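Local structure of nucleocapsid protein (Rift Valley fever virus, 3LYF) at residues Glu6-Phe11 / Met57-Leu62; Leu162-Asp167 / Ala232-Ala237; Arg114-Leu119 / His146-Gly151. The protein encapsidates the viral genomic RNA, binding single-stranded nucleic acid tightly, shielding it from nucleases and forming the ribonucleoprotein template for transcription and replication. One frame throughout, in Å; residues are numbered along the deposited sequence.

Interaction 1: Glu6-Phe11 / Met57-Leu62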
loop_
_atom_site.group_PDB
_atom_site.type_symbol
_atom_site.label_atom_id
_atom_site.label_comp_id
_atom_site.label_asym_id
_atom_site.label_seq_id
_atom_site.Cartn_x
_atom_site.Cartn_y
_atom_site.Cartn_z
ATOM N N GLU A 6 -4.169 -0.362 -10.391
ATOM C CA GLU A 6 -4.016 -0.056 -11.826
ATOM C C GLU A 6 -4.859 1.132 -12.201
ATOM O O GLU A 6 -4.450 1.973 -12.970
ATOM C CB GLU A 6 -4.415 -1.219 -12.735
ATOM C CG GLU A 6 -3.637 -2.494 -12.527
ATOM C CD GLU A 6 -3.978 -3.534 -13.554
ATOM O OE1 GLU A 6 -5.185 -3.734 -13.798
ATOM O OE2 GLU A 6 -3.048 -4.167 -14.106
ATOM N N LEU A 7 -6.042 1.215 -11.599
ATOM C CA LEU A 7 -6.922 2.328 -11.809
ATOM C C LEU A 7 -6.384 3.577 -11.131
ATOM O O LEU A 7 -6.498 4.669 -11.665
ATOM C CB LEU A 7 -8.311 1.978 -11.317
ATOM C CG LEU A 7 -9.068 0.904 -12.128
ATOM C CD1 LEU A 7 -10.355 0.486 -11.385
ATOM C CD2 LEU A 7 -9.403 1.434 -13.540
ATOM N N ALA A 8 -5.855 3.440 -9.923
ATOM C CA ALA A 8 -5.321 4.609 -9.200
ATOM C C ALA A 8 -4.218 5.288 -10.044
ATOM O O ALA A 8 -4.139 6.525 -10.117
ATOM C CB ALA A 8 -4.802 4.213 -7.794
ATOM N N ILE A 9 -3.421 4.456 -10.699
ATOM C CA ILE A 9 -2.328 4.921 -11.567
ATOM C C ILE A 9 -2.884 5.625 -12.798
ATOM O O ILE A 9 -2.443 6.714 -13.139
ATOM C CB ILE A 9 -1.387 3.745 -11.973
ATOM C CG1 ILE A 9 -0.651 3.203 -10.756
ATOM C CG2 ILE A 9 -0.364 4.176 -13.108
ATOM C CD1 ILE A 9 0.013 1.835 -11.003
ATOM N N GLN A 10 -3.898 5.037 -13.425
ATOM C CA GLN A 10 -4.543 5.650 -14.599
ATOM C C GLN A 10 -5.083 7.042 -14.230
ATOM O O GLN A 10 -5.009 7.968 -15.045
ATOM C CB GLN A 10 -5.658 4.722 -15.163
ATOM C CG GLN A 10 -6.418 5.299 -16.355
ATOM C CD GLN A 10 -7.646 4.488 -16.797
ATOM O OE1 GLN A 10 -7.895 3.366 -16.325
ATOM N NE2 GLN A 10 -8.405 5.058 -17.736
ATOM N N PHE A 11 -5.580 7.201 -12.993
ATOM C CA PHE A 11 -6.168 8.477 -12.571
ATOM C C PHE A 11 -5.282 9.459 -11.781
ATOM O O PHE A 11 -5.768 10.513 -11.346
ATOM C CB PHE A 11 -7.444 8.211 -11.752
ATOM C CG PHE A 11 -8.494 7.402 -12.489
ATOM C CD1 PHE A 11 -8.793 7.655 -13.809
ATOM C CD2 PHE A 11 -9.188 6.396 -11.839
ATOM C CE1 PHE A 11 -9.769 6.900 -14.473
ATOM C CE2 PHE A 11 -10.190 5.663 -12.485
ATOM C CZ PHE A 11 -10.466 5.900 -13.798
ATOM N N MET A 57 -15.236 4.829 -10.253
ATOM C CA MET A 57 -15.651 5.959 -9.450
ATOM C C MET A 57 -15.230 5.885 -7.977
ATOM O O MET A 57 -15.012 6.916 -7.353
ATOM C CB MET A 57 -17.169 6.128 -9.561
ATOM C CG MET A 57 -17.567 6.452 -10.970
ATOM S SD MET A 57 -19.325 6.909 -11.201
ATOM C CE MET A 57 -19.912 5.327 -11.806
ATOM N N ILE A 58 -15.210 4.685 -7.398
ATOM C CA ILE A 58 -14.693 4.503 -6.042
ATOM C C ILE A 58 -13.209 4.903 -5.991
ATOM O O ILE A 58 -12.789 5.599 -5.053
ATOM C CB ILE A 58 -14.896 3.042 -5.567
ATOM C CG1 ILE A 58 -16.363 2.755 -5.315
ATOM C CG2 ILE A 58 -14.038 2.711 -4.311
ATOM C CD1 ILE A 58 -16.695 1.282 -5.302
ATOM N N VAL A 59 -12.425 4.523 -7.007
ATOM C CA VAL A 59 -10.993 4.877 -6.969
ATOM C C VAL A 59 -10.850 6.399 -7.045
ATOM O O VAL A 59 -10.037 7.012 -6.341
ATOM C CB VAL A 59 -10.212 4.164 -8.029
ATOM C CG1 VAL A 59 -8.735 4.671 -8.067
ATOM C CG2 VAL A 59 -10.284 2.660 -7.792
ATOM N N LEU A 60 -11.700 7.020 -7.864
ATOM C CA LEU A 60 -11.667 8.475 -8.008
ATOM C C LEU A 60 -12.031 9.147 -6.692
ATOM O O LEU A 60 -11.356 10.083 -6.267
ATOM C CB LEU A 60 -12.589 8.939 -9.128
ATOM C CG LEU A 60 -12.206 8.540 -10.568
ATOM C CD1 LEU A 60 -13.343 8.822 -11.558
ATOM C CD2 LEU A 60 -10.967 9.286 -10.984
ATOM N N ALA A 61 -13.085 8.672 -6.057
ATOM C CA ALA A 61 -13.535 9.254 -4.783
ATOM C C ALA A 61 -12.469 9.133 -3.678
ATOM O O ALA A 61 -12.382 10.015 -2.806
ATOM C CB ALA A 61 -14.803 8.586 -4.309
ATOM N N LEU A 62 -11.788 7.985 -3.631
ATOM C CA LEU A 62 -10.789 7.717 -2.579
ATOM C C LEU A 62 -9.449 8.399 -2.822
ATOM O O LEU A 62 -8.765 8.780 -1.878
ATOM C CB LEU A 62 -10.537 6.190 -2.429
ATOM C CG LEU A 62 -11.643 5.297 -1.894
ATOM C CD1 LEU A 62 -11.283 3.796 -1.772
ATOM C CD2 LEU A 62 -12.071 5.804 -0.592
#
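Phe11 and Leu60 meet where the N-terminal helix 3-10 of this all-helical phlebovirus nucleocapsid fold lies against helix 50-63. The CD2 methyl of Leu60 sits over one face of the Phe11 ring, 3.7 Å from the centroid and 24° off the normal, a CH-pi contact displaced toward the CG-CD2 side of the ring. The two side chains cross at about a right angle. Phe11 reaches this place with CG anti to its carbonyl carbon (chi1 -58°), which directs the ring toward helix 50-63, and Val59 CG1 approaches the same ring at its edge, near the plane.

Val59 turns both branches toward the N-terminal segment. CG2 faces the Leu7 side chain, while CG1, set anti to the backbone N (chi1 174°), is directed at the main chain of Ala8, near N and CA, besides meeting the ring edge. All five residues are buried, and no hydrogen bond crosses the interface. Ala8 also touches Trp125, a residue important for dimerization, and both segments belong to the region that is probably essential for oligomerization, by analogy with related proteins. The Val59 methyl CG1 lies 3.6 Å from Ala8 CA and 4.0 Å from Ala8 CB.

Interaction 2: Leu162-Asp167 / Ala232-Ala237; sequences LRAILD and AAVMAA
The CA atoms of Ala164 and Met235 lie 6.1 Å apart where two helical segments, 162-167 and 232-237, cross at 71° with their axes 8.2 Å apart at closest approach. This is a steep helix-helix crossing, made between the long helix 159-180 and the C-terminal helix 232-242, and the small Ala164 lies at the crossing point, opposite Val234 and Met235.

Val234 points into the crossing. Its CG1 branch, anti to the backbone N, lies 3.9 Å from Ala164 O and so rests against the main chain of the opposing helix. The same methyl also meets Ile165, whose side chain sets out away from helix 232-242. Bends at both torsions (chi1 -71°, chi2 -82°) bring the Ile165 tip back, leaving CD1 4.1 Å from Val234 CG1. Met235 behaves similarly: its CB is directed away from helix 159-180, but the folded chain, bent at chi2 and chi3, curls over so that SD stands 3.8 Å from Ala164 CB. Ala164 is thus met by the valine methyl at its carbonyl and by sulfur at its CB.

Farther along, Asp167 and Ala237 run past each other with their side chains well separated, and Asp167 packs on Tyr241 and Lys242 one turn later. Ala168 continues the apolar strip, touching both Val234 and Ala237. With no hydrogen bond or salt bridge between the two segments, the contact depends on apolar burial and shape, and the exposed Met235 forms its outer margin.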
loop_
_atom_site.group_PDB
_atom_site.type_symbol
_atom_site.label_atom_id
_atom_site.label_comp_id
_atom_site.label_asym_id
_atom_site.label_seq_id
_atom_site.Cartn_x
_atom_site.Cartn_y
_atom_site.Cartn_z
ATOM N N LEU A 162 -19.290 -2.174 20.049
ATOM C CA LEU A 162 -19.679 -1.051 19.201
ATOM C C LEU A 162 -18.876 0.197 19.485
ATOM O O LEU A 162 -18.367 0.843 18.558
ATOM C CB LEU A 162 -21.159 -0.723 19.402
ATOM C CG LEU A 162 -21.776 0.398 18.579
ATOM C CD1 LEU A 162 -21.616 0.049 17.113
ATOM C CD2 LEU A 162 -23.263 0.553 18.929
ATOM N N ARG A 163 -18.775 0.558 20.764
ATOM C CA ARG A 163 -18.009 1.735 21.152
ATOM C C ARG A 163 -16.544 1.602 20.705
ATOM O O ARG A 163 -15.971 2.573 20.210
ATOM C CB ARG A 163 -18.124 2.005 22.660
ATOM C CG ARG A 163 -19.350 2.827 23.046
ATOM C CD ARG A 163 -19.307 3.251 24.538
ATOM N NE ARG A 163 -19.562 2.113 25.425
ATOM C CZ ARG A 163 -20.764 1.580 25.671
ATOM N NH1 ARG A 163 -21.863 2.084 25.110
ATOM N NH2 ARG A 163 -20.869 0.534 26.482
ATOM N N ALA A 164 -15.949 0.421 20.849
ATOM C CA ALA A 164 -14.557 0.215 20.386
ATOM C C ALA A 164 -14.445 0.452 18.880
ATOM O O ALA A 164 -13.545 1.141 18.448
ATOM C CB ALA A 164 -14.065 -1.154 20.715
ATOM N N ILE A 165 -15.365 -0.132 18.107
ATOM C CA ILE A 165 -15.331 -0.040 16.649
ATOM C C ILE A 165 -15.390 1.435 16.241
ATOM O O ILE A 165 -14.586 1.888 15.418
ATOM C CB ILE A 165 -16.486 -0.867 16.001
ATOM C CG1 ILE A 165 -16.235 -2.372 16.141
ATOM C CG2 ILE A 165 -16.719 -0.468 14.531
ATOM C CD1 ILE A 165 -15.268 -2.958 15.064
ATOM N N LEU A 166 -16.307 2.197 16.840
ATOM C CA LEU A 166 -16.513 3.586 16.447
ATOM C C LEU A 166 -15.359 4.485 16.920
ATOM O O LEU A 166 -14.957 5.409 16.192
ATOM C CB LEU A 166 -17.849 4.126 16.995
ATOM C CG LEU A 166 -19.098 3.518 16.351
ATOM C CD1 LEU A 166 -20.339 4.254 16.817
ATOM C CD2 LEU A 166 -19.034 3.531 14.792
ATOM N N ASP A 167 -14.888 4.246 18.150
ATOM C CA ASP A 167 -13.690 4.913 18.698
ATOM C C ASP A 167 -12.464 4.697 17.784
ATOM O O ASP A 167 -11.739 5.663 17.453
ATOM C CB ASP A 167 -13.358 4.408 20.129
ATOM C CG ASP A 167 -14.245 5.040 21.242
ATOM O OD1 ASP A 167 -14.944 6.044 20.989
ATOM O OD2 ASP A 167 -14.212 4.535 22.393
ATOM N N ALA A 232 -7.647 -7.112 18.287
ATOM C CA ALA A 232 -6.704 -6.338 19.109
ATOM C C ALA A 232 -6.288 -5.013 18.473
ATOM O O ALA A 232 -6.119 -4.022 19.156
ATOM C CB ALA A 232 -5.463 -7.172 19.456
ATOM N N ALA A 233 -6.133 -4.976 17.157
ATOM C CA ALA A 233 -5.798 -3.720 16.477
ATOM C C ALA A 233 -6.892 -2.642 16.650
ATOM O O ALA A 233 -6.598 -1.485 16.902
ATOM C CB ALA A 233 -5.517 -3.998 15.006
ATOM N N VAL A 234 -8.159 -3.033 16.528
ATOM C CA VAL A 234 -9.293 -2.112 16.816
ATOM C C VAL A 234 -9.300 -1.647 18.283
ATOM O O VAL A 234 -9.502 -0.463 18.610
ATOM C CB VAL A 234 -10.625 -2.819 16.525
ATOM C CG1 VAL A 234 -11.787 -2.040 17.098
ATOM C CG2 VAL A 234 -10.771 -3.096 15.007
ATOM N N MET A 235 -9.053 -2.586 19.181
ATOM C CA MET A 235 -8.974 -2.250 20.593
ATOM C C MET A 235 -7.846 -1.251 20.821
ATOM O O MET A 235 -8.035 -0.267 21.521
ATOM C CB MET A 235 -8.808 -3.515 21.455
ATOM C CG MET A 235 -9.994 -4.478 21.448
ATOM S SD MET A 235 -11.664 -3.839 21.848
ATOM C CE MET A 235 -11.619 -3.736 23.644
ATOM N N ALA A 236 -6.686 -1.453 20.195
ATOM C CA ALA A 236 -5.563 -0.498 20.391
ATOM C C ALA A 236 -5.888 0.879 19.785
ATOM O O ALA A 236 -5.612 1.940 20.379
ATOM C CB ALA A 236 -4.283 -1.055 19.792
ATOM N N ALA A 237 -6.527 0.858 18.613
ATOM C CA ALA A 237 -6.992 2.092 17.983
ATOM C C ALA A 237 -7.970 2.863 18.864
ATOM O O ALA A 237 -7.854 4.075 19.004
ATOM C CB ALA A 237 -7.622 1.789 16.620
#

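Interaction 3: Arg114-Leu119 / His146-Gly151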
loop_
_atom_site.group_PDB
_atom_site.type_symbol
_atom_site.label_atom_id
_atom_site.label_comp_id
_atom_site.label_asym_id
_atom_site.label_seq_id
_atom_site.Cartn_x
_atom_site.Cartn_y
_atom_site.Cartn_z
ATOM N N ARG A 114 -17.630 -2.340 -0.893
ATOM C CA ARG A 114 -16.592 -2.389 -1.902
ATOM C C ARG A 114 -15.543 -1.346 -1.564
ATOM O O ARG A 114 -14.346 -1.641 -1.616
ATOM C CB ARG A 114 -17.225 -2.169 -3.263
ATOM C CG ARG A 114 -18.222 -3.307 -3.543
ATOM C CD ARG A 114 -19.056 -3.177 -4.796
ATOM N NE ARG A 114 -18.284 -2.789 -5.973
ATOM C CZ ARG A 114 -18.835 -2.605 -7.172
ATOM N NH1 ARG A 114 -20.162 -2.808 -7.344
ATOM N NH2 ARG A 114 -18.086 -2.221 -8.201
ATOM N N THR A 115 -15.996 -0.132 -1.219
ATOM C CA THR A 115 -15.093 0.969 -0.914
ATOM C C THR A 115 -14.089 0.579 0.182
ATOM O O THR A 115 -12.895 0.887 0.103
ATOM C CB THR A 115 -15.903 2.223 -0.493
ATOM O OG1 THR A 115 -16.770 2.565 -1.574
ATOM C CG2 THR A 115 -15.017 3.443 -0.180
ATOM N N CYS A 116 -14.593 -0.018 1.258
ATOM C CA CYS A 116 -13.754 -0.289 2.394
ATOM C C CYS A 116 -12.807 -1.423 2.086
ATOM O O CYS A 116 -11.669 -1.385 2.526
ATOM C CB CYS A 116 -14.588 -0.565 3.658
ATOM S SG CYS A 116 -15.442 0.856 4.229
ATOM N N GLN A 117 -13.237 -2.420 1.304
ATOM C CA GLN A 117 -12.315 -3.468 0.876
ATOM C C GLN A 117 -11.204 -2.922 -0.032
ATOM O O GLN A 117 -10.052 -3.366 0.068
ATOM C CB GLN A 117 -13.081 -4.643 0.216
ATOM C CG GLN A 117 -12.237 -5.837 -0.186
ATOM C CD GLN A 117 -11.321 -6.372 0.926
ATOM O OE1 GLN A 117 -11.741 -6.571 2.073
ATOM N NE2 GLN A 117 -10.049 -6.603 0.578
ATOM N N ALA A 118 -11.501 -1.904 -0.843
ATOM C CA ALA A 118 -10.469 -1.268 -1.664
ATOM C C ALA A 118 -9.370 -0.554 -0.852
ATOM O O ALA A 118 -8.239 -0.378 -1.348
ATOM C CB ALA A 118 -11.102 -0.269 -2.649
ATOM N N LEU A 119 -9.702 -0.157 0.374
ATOM C CA LEU A 119 -8.796 0.606 1.200
ATOM C C LEU A 119 -7.561 -0.190 1.593
ATOM O O LEU A 119 -6.522 0.420 1.865
ATOM C CB LEU A 119 -9.475 1.132 2.453
ATOM C CG LEU A 119 -10.612 2.121 2.323
ATOM C CD1 LEU A 119 -11.205 2.251 3.688
ATOM C CD2 LEU A 119 -10.109 3.495 1.818
ATOM N N HIS A 146 -12.057 5.376 5.758
ATOM C CA HIS A 146 -12.938 6.178 4.907
ATOM C C HIS A 146 -14.232 6.460 5.686
ATOM O O HIS A 146 -14.676 5.624 6.478
ATOM C CB HIS A 146 -13.216 5.489 3.550
ATOM C CG HIS A 146 -13.847 6.415 2.550
ATOM N ND1 HIS A 146 -15.197 6.407 2.262
ATOM C CD2 HIS A 146 -13.318 7.440 1.841
ATOM C CE1 HIS A 146 -15.457 7.351 1.371
ATOM N NE2 HIS A 146 -14.344 8.017 1.131
ATOM N N PRO A 147 -14.804 7.664 5.525
ATOM C CA PRO A 147 -16.056 7.941 6.236
ATOM C C PRO A 147 -17.198 6.946 5.996
ATOM O O PRO A 147 -18.035 6.742 6.913
ATOM C CB PRO A 147 -16.440 9.345 5.727
ATOM C CG PRO A 147 -15.060 9.973 5.410
ATOM C CD PRO A 147 -14.315 8.842 4.767
ATOM N N SER A 148 -17.225 6.339 4.812
ATOM C CA SER A 148 -18.249 5.347 4.440
ATOM C C SER A 148 -18.182 4.065 5.229
ATOM O O SER A 148 -19.150 3.322 5.220
ATOM C CB SER A 148 -18.149 4.975 2.978
ATOM O OG SER A 148 -17.039 4.151 2.725
ATOM N N PHE A 149 -17.042 3.800 5.901
ATOM C CA PHE A 149 -16.992 2.675 6.846
ATOM C C PHE A 149 -18.145 2.713 7.891
ATOM O O PHE A 149 -18.589 1.668 8.337
ATOM C CB PHE A 149 -15.659 2.608 7.603
ATOM C CG PHE A 149 -15.681 1.633 8.747
ATOM C CD1 PHE A 149 -15.484 0.290 8.506
ATOM C CD2 PHE A 149 -15.974 2.057 10.055
ATOM C CE1 PHE A 149 -15.542 -0.633 9.526
ATOM C CE2 PHE A 149 -16.035 1.142 11.078
ATOM C CZ PHE A 149 -15.803 -0.205 10.803
ATOM N N ALA A 150 -18.586 3.890 8.322
ATOM C CA ALA A 150 -19.718 3.968 9.306
ATOM C C ALA A 150 -20.954 3.216 8.833
ATOM O O ALA A 150 -21.752 2.734 9.635
ATOM C CB ALA A 150 -20.082 5.428 9.623
ATOM N N GLY A 151 -21.123 3.102 7.535
ATOM C CA GLY A 151 -22.248 2.365 6.983
ATOM C C GLY A 151 -22.054 0.866 7.098
ATOM O O GLY A 151 -22.956 0.117 6.715
#
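Thr115, on helix 112-122, reaches toward the loop that carries His146 and Ser148. Its CB lies 3.9 Å from Ser148 OG, and from there the side chain forks. OG1 is hydrogen-bonded to the carbonyl oxygen of Ala108, on the preceding helix 104-110. The CG2 branch, anti to the backbone N, goes across to the loop, where it stands 3.6 Å from Ser148 OG and approaches the His146 ring obliquely, 4.2 Å from the centroid, in an off-centre CH-pi contact.

The ring is held from within its own segment. His146 ND1 and Ser148 OG share a hydrogen bond of 2.9 Å (155°), the serine hydroxyl standing between its backbone N and carbonyl carbon (chi1 74°). Pro147 CD lies over one face of the imidazole. Leu119 adds its CD1 methyl, 3.8 Å from His146 CB, the two side chains crossing at about a right angle. The next residue after Thr115, Cys116, packs its sulfur on the start of the Phe149 side chain, with SG 3.5 Å from Phe149 CA and near the plane of the ring.

The 3-10 segment 147-151 is thereby laid on helix 112-122, and the His146 side chain lies about 6 Å from that of Ser105, which by similarity binds RNA. Helix 50-63 packs on the same contact through Leu62, while helix 159-180 meets Phe149 through Ile165 and packs Tyr172 and Phe176 on Pro147.

Overall arrangement
Along the chain, interaction 1 closes first, interaction 3 follows, and interaction 2 comes last, pairing helix 159-180 with the C-terminal helix. Interaction 3 lies near the middle of the molecule, about 5 Å from its centre, with its own centre about 14 Å from that of interaction 1 and 16 Å from that of interaction 2. The outer two stand on opposite sides of the chain's centre, 29 Å apart between centres, and do not touch. Helix 50-63 joins interaction 1 to interaction 3 through Leu62 and Ile58, and Ile165 joins interaction 2 to it through Phe149. Through side-chain packing, interaction 3 thus connects the region probably essential for oligomerization with helix 159-180.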